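Side-chain contacts in neurotoxin (Clostridium botulinum, PDB 1ZB7), which cleaves synaptobrevins (VAMP1, VAMP2 and VAMP3) as a zinc endopeptidase after its light chain has entered the host cell cytosol: residues K6-N11 against N16-M21; F37-I40 against W44-P47. All coordinates share one frame; numbering follows the deposited sequence.

Contact 1: residues K6-N11 against N16-M21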
# COMPACT_ATOMS: atom_id res chain seq x y z
N LYS A 6 -18.36 34.76 -2.11
CA LYS A 6 -19.29 35.46 -2.94
C LYS A 6 -20.13 34.54 -3.83
O LYS A 6 -19.61 33.60 -4.38
CB LYS A 6 -18.56 36.51 -3.79
CG LYS A 6 -19.51 37.49 -4.41
CD LYS A 6 -18.84 38.69 -4.92
CE LYS A 6 -19.86 39.39 -5.87
NZ LYS A 6 -19.29 40.72 -6.24
N ASN A 7 -21.43 34.82 -3.93
CA ASN A 7 -22.38 34.20 -4.83
C ASN A 7 -22.35 34.82 -6.20
O ASN A 7 -22.27 35.95 -6.32
CB ASN A 7 -23.83 34.37 -4.30
CG ASN A 7 -24.10 33.68 -2.92
OD1 ASN A 7 -23.72 32.49 -2.64
ND2 ASN A 7 -24.82 34.41 -2.07
N PHE A 8 -22.53 34.04 -7.24
CA PHE A 8 -22.49 34.46 -8.64
C PHE A 8 -23.45 33.61 -9.42
O PHE A 8 -23.73 32.46 -9.02
CB PHE A 8 -21.14 34.17 -9.28
CG PHE A 8 -20.00 35.06 -8.76
CD1 PHE A 8 -19.90 36.39 -9.15
CD2 PHE A 8 -19.03 34.54 -7.96
CE1 PHE A 8 -18.85 37.18 -8.71
CE2 PHE A 8 -18.00 35.35 -7.52
CZ PHE A 8 -17.89 36.60 -7.91
N ASN A 9 -23.93 34.18 -10.52
CA ASN A 9 -24.59 33.43 -11.59
C ASN A 9 -23.64 33.40 -12.73
O ASN A 9 -22.98 34.36 -12.91
CB ASN A 9 -25.91 34.12 -12.01
CG ASN A 9 -26.85 34.38 -10.82
OD1 ASN A 9 -27.46 33.41 -10.32
ND2 ASN A 9 -26.94 35.68 -10.33
N TYR A 10 -23.57 32.31 -13.49
CA TYR A 10 -22.76 32.24 -14.67
C TYR A 10 -22.93 33.39 -15.63
O TYR A 10 -21.96 33.86 -16.19
CB TYR A 10 -22.93 30.95 -15.45
CG TYR A 10 -21.85 30.85 -16.51
CD1 TYR A 10 -20.55 30.53 -16.15
CD2 TYR A 10 -22.09 31.13 -17.84
CE1 TYR A 10 -19.57 30.45 -17.07
CE2 TYR A 10 -21.07 31.04 -18.78
CZ TYR A 10 -19.82 30.69 -18.38
OH TYR A 10 -18.77 30.55 -19.27
N ASN A 11 -24.15 33.87 -15.77
CA ASN A 11 -24.46 34.95 -16.72
C ASN A 11 -24.31 36.36 -16.23
O ASN A 11 -24.48 37.30 -16.99
CB ASN A 11 -25.85 34.72 -17.35
CG ASN A 11 -27.03 34.98 -16.36
OD1 ASN A 11 -26.86 35.32 -15.15
ND2 ASN A 11 -28.23 34.78 -16.87
N ASN A 16 -14.44 42.93 -14.89
CA ASN A 16 -12.99 43.13 -14.91
C ASN A 16 -12.39 43.12 -13.56
O ASN A 16 -11.25 43.42 -13.43
CB ASN A 16 -12.62 44.42 -15.63
CG ASN A 16 -13.03 44.43 -17.07
OD1 ASN A 16 -12.84 43.45 -17.78
ND2 ASN A 16 -13.65 45.47 -17.49
N ASP A 17 -13.17 42.82 -12.54
CA ASP A 17 -12.74 42.78 -11.16
C ASP A 17 -12.86 41.32 -10.68
O ASP A 17 -11.84 40.58 -10.60
CB ASP A 17 -13.62 43.72 -10.32
CG ASP A 17 -13.30 43.63 -8.79
OD1 ASP A 17 -12.35 42.96 -8.34
OD2 ASP A 17 -14.06 44.18 -8.01
N ASP A 18 -14.08 40.88 -10.36
CA ASP A 18 -14.24 39.53 -9.83
C ASP A 18 -14.93 38.61 -10.84
O ASP A 18 -15.05 37.43 -10.62
CB ASP A 18 -14.89 39.56 -8.45
CG ASP A 18 -16.28 40.19 -8.46
OD1 ASP A 18 -16.83 40.60 -9.52
OD2 ASP A 18 -16.88 40.24 -7.40
N ILE A 19 -15.32 39.17 -11.97
CA ILE A 19 -15.78 38.39 -13.12
C ILE A 19 -14.98 38.87 -14.32
O ILE A 19 -15.09 40.03 -14.74
CB ILE A 19 -17.32 38.50 -13.36
CG1 ILE A 19 -18.07 38.08 -12.10
CG2 ILE A 19 -17.69 37.59 -14.51
CD1 ILE A 19 -19.57 38.27 -12.09
N ILE A 20 -14.12 37.99 -14.82
CA ILE A 20 -13.14 38.35 -15.81
C ILE A 20 -12.96 37.26 -16.87
O ILE A 20 -13.45 36.09 -16.72
CB ILE A 20 -11.68 38.63 -15.11
CG1 ILE A 20 -11.09 37.32 -14.56
CG2 ILE A 20 -11.72 39.65 -14.00
CD1 ILE A 20 -9.52 37.43 -14.17
N MET A 21 -12.26 37.66 -17.93
CA MET A 21 -11.64 36.80 -18.95
C MET A 21 -10.19 36.59 -18.61
O MET A 21 -9.46 37.53 -18.36
CB MET A 21 -11.80 37.41 -20.34
CG MET A 21 -13.27 37.55 -20.80
SD MET A 21 -14.30 36.05 -20.67
CE MET A 21 -13.76 35.09 -22.08
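K6 and F8 reach from the N-terminal loop of this M27 zinc protease light chain to D18 and I19, where the first strand of its large mixed sheet (19-23) begins. The contact is small, with 173 Å² buried, and has a charged part beside an apolar one. K6 carries its ammonium out on an extended chain, CG anti to the backbone N (chi1 -166°), and meets D18 at about a right angle. NZ lies 2.7 Å from D18 OD2, forming a salt bridge through the syn lone pair of OD2. The other oxygen, OD1, takes a hydrogen bond from N15 ND2, which should hold the carboxylate against turning. On the way to D18, the lysine chain passes the ring of F8, with K6 CG 3.9 Å above one face near the rim. The carboxylate of D18 comes to the edge of that ring, close to its plane, with the two planes turned 80° apart; a ring edge is the mildly positive side of a benzene, which probably suits the buried anion. I19 runs past F8 in the opposite direction and meets it obliquely. Its CG1 lies beside the backbone N (chi1 -56°), which sends the branch toward the ring and brings CG1 to 3.6 Å from F8 CE1. Behind the loop, N9 and Y10 pack on helix 82-99, N9 OD1 accepting a hydrogen bond from K90 NZ. The closest apolar approach between the segments is F8 CD1 to I19 CD1, 3.5 Å.

Contact 2: residues F37-I40 against W44-P47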
# COMPACT_ATOMS: atom_id res chain seq x y z
N PHE A 37 -14.55 33.52 -12.09
CA PHE A 37 -15.34 34.09 -10.95
C PHE A 37 -14.49 34.00 -9.67
O PHE A 37 -14.02 32.91 -9.26
CB PHE A 37 -16.66 33.39 -10.75
CG PHE A 37 -17.50 33.32 -11.97
CD1 PHE A 37 -18.56 34.22 -12.16
CD2 PHE A 37 -17.19 32.45 -12.98
CE1 PHE A 37 -19.33 34.20 -13.30
CE2 PHE A 37 -17.97 32.40 -14.16
CZ PHE A 37 -19.06 33.31 -14.30
N ARG A 38 -14.26 35.15 -9.07
CA ARG A 38 -13.49 35.20 -7.86
C ARG A 38 -14.46 35.13 -6.70
O ARG A 38 -15.05 36.15 -6.25
CB ARG A 38 -12.61 36.45 -7.78
CG ARG A 38 -11.51 36.39 -6.67
CD ARG A 38 -10.67 37.68 -6.42
NE ARG A 38 -11.51 38.75 -5.90
CZ ARG A 38 -11.75 39.93 -6.49
NH1 ARG A 38 -11.20 40.23 -7.65
NH2 ARG A 38 -12.60 40.80 -5.94
N ILE A 39 -14.56 33.92 -6.18
CA ILE A 39 -15.43 33.65 -5.07
C ILE A 39 -14.88 33.98 -3.66
O ILE A 39 -15.63 34.24 -2.70
CB ILE A 39 -15.88 32.15 -5.13
CG1 ILE A 39 -14.65 31.22 -5.11
CG2 ILE A 39 -16.72 31.93 -6.34
CD1 ILE A 39 -14.94 29.95 -4.41
N ILE A 40 -13.55 33.95 -3.56
CA ILE A 40 -12.78 34.24 -2.36
C ILE A 40 -11.59 34.97 -2.91
O ILE A 40 -11.18 34.73 -4.03
CB ILE A 40 -12.31 32.92 -1.61
CG1 ILE A 40 -13.50 32.14 -1.05
CG2 ILE A 40 -11.41 33.28 -0.36
CD1 ILE A 40 -13.32 30.56 -0.82
N TRP A 44 -10.27 31.48 -7.76
CA TRP A 44 -11.07 31.66 -8.92
C TRP A 44 -11.70 30.30 -9.33
O TRP A 44 -11.05 29.27 -9.24
CB TRP A 44 -10.19 32.16 -10.08
CG TRP A 44 -9.69 33.55 -9.81
CD1 TRP A 44 -8.53 33.94 -9.03
CD2 TRP A 44 -10.25 34.76 -10.27
NE1 TRP A 44 -8.41 35.25 -9.06
CE2 TRP A 44 -9.41 35.81 -9.79
CE3 TRP A 44 -11.35 35.08 -11.06
CZ2 TRP A 44 -9.67 37.15 -10.03
CZ3 TRP A 44 -11.65 36.41 -11.27
CH2 TRP A 44 -10.80 37.44 -10.79
N ILE A 45 -12.99 30.34 -9.71
CA ILE A 45 -13.68 29.24 -10.40
C ILE A 45 -13.81 29.54 -11.91
O ILE A 45 -14.29 30.55 -12.31
CB ILE A 45 -15.06 28.98 -9.83
CG1 ILE A 45 -15.04 28.90 -8.31
CG2 ILE A 45 -15.66 27.74 -10.45
CD1 ILE A 45 -14.08 27.89 -7.72
N VAL A 46 -13.36 28.61 -12.69
CA VAL A 46 -13.47 28.60 -14.13
C VAL A 46 -14.33 27.38 -14.52
O VAL A 46 -13.84 26.26 -14.56
CB VAL A 46 -12.13 28.56 -14.84
CG1 VAL A 46 -12.30 28.76 -16.32
CG2 VAL A 46 -11.17 29.66 -14.32
N PRO A 47 -15.60 27.59 -14.74
CA PRO A 47 -16.54 26.46 -15.04
C PRO A 47 -16.46 25.99 -16.48
O PRO A 47 -17.38 26.16 -17.23
CB PRO A 47 -17.93 27.05 -14.71
CG PRO A 47 -17.71 28.34 -14.22
CD PRO A 47 -16.35 28.83 -14.62
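W44 turns one face of its six-membered ring to R38, and this pair, with F37 and I45, accounts for most of the 368 Å² buried between the segments. R38 CB sits 3.5 Å from the centroid of that ring, 5° off the normal, a CH-pi contact over the face. The indole is placed there by CG standing beside the backbone N of W44 (chi1 -67°). R38 CG and CD continue across the indole, CD to W44 CZ2 at 3.8 Å, before the guanidinium, perpendicular to the ring, gives NH1 to a salt bridge with D17. On the other face of the sheet, F37 and I45 form an antiparallel hydrogen-bonded pair: F37 N to I45 O is 3.0 Å, and the return bond, I45 N to F37 O, is shorter and straighter at 2.8 Å, N-H...O 164°. The F37 ring points an edge at I45 O and at P47, whose CD is 3.9 Å from F37 CE2. I45 instead leans on I39, CG1 to CG1 at 4.0 Å, and I39 packs on I93 and F96 of helix 82-99. Consecutive antiparallel strands joined by a short turn make a beta hairpin, here 34-38 and 43-46 of the mixed sheet.

Contact 1 closes before contact 2 opens along the chain, yet their centres lie only about 7 Å apart, because strands 19-23 and 34-38 are antiparallel neighbours in one sheet. Backbone bonds join them at two points: K6 N to I39 O at 2.8 Å and D18 O to R38 N at 2.9 Å. Side chains add to this: the rings of F8 and F37 meet edge-to-face, and the D17-R38 salt bridge ties the two contacts together. W44 CH2 also packs on D17 O, 3.3 Å away. Both contacts reach the large mixed sheet, contact 1 through strand 19-23 only; neither includes the HExxH motif, which lies in helix 224-239.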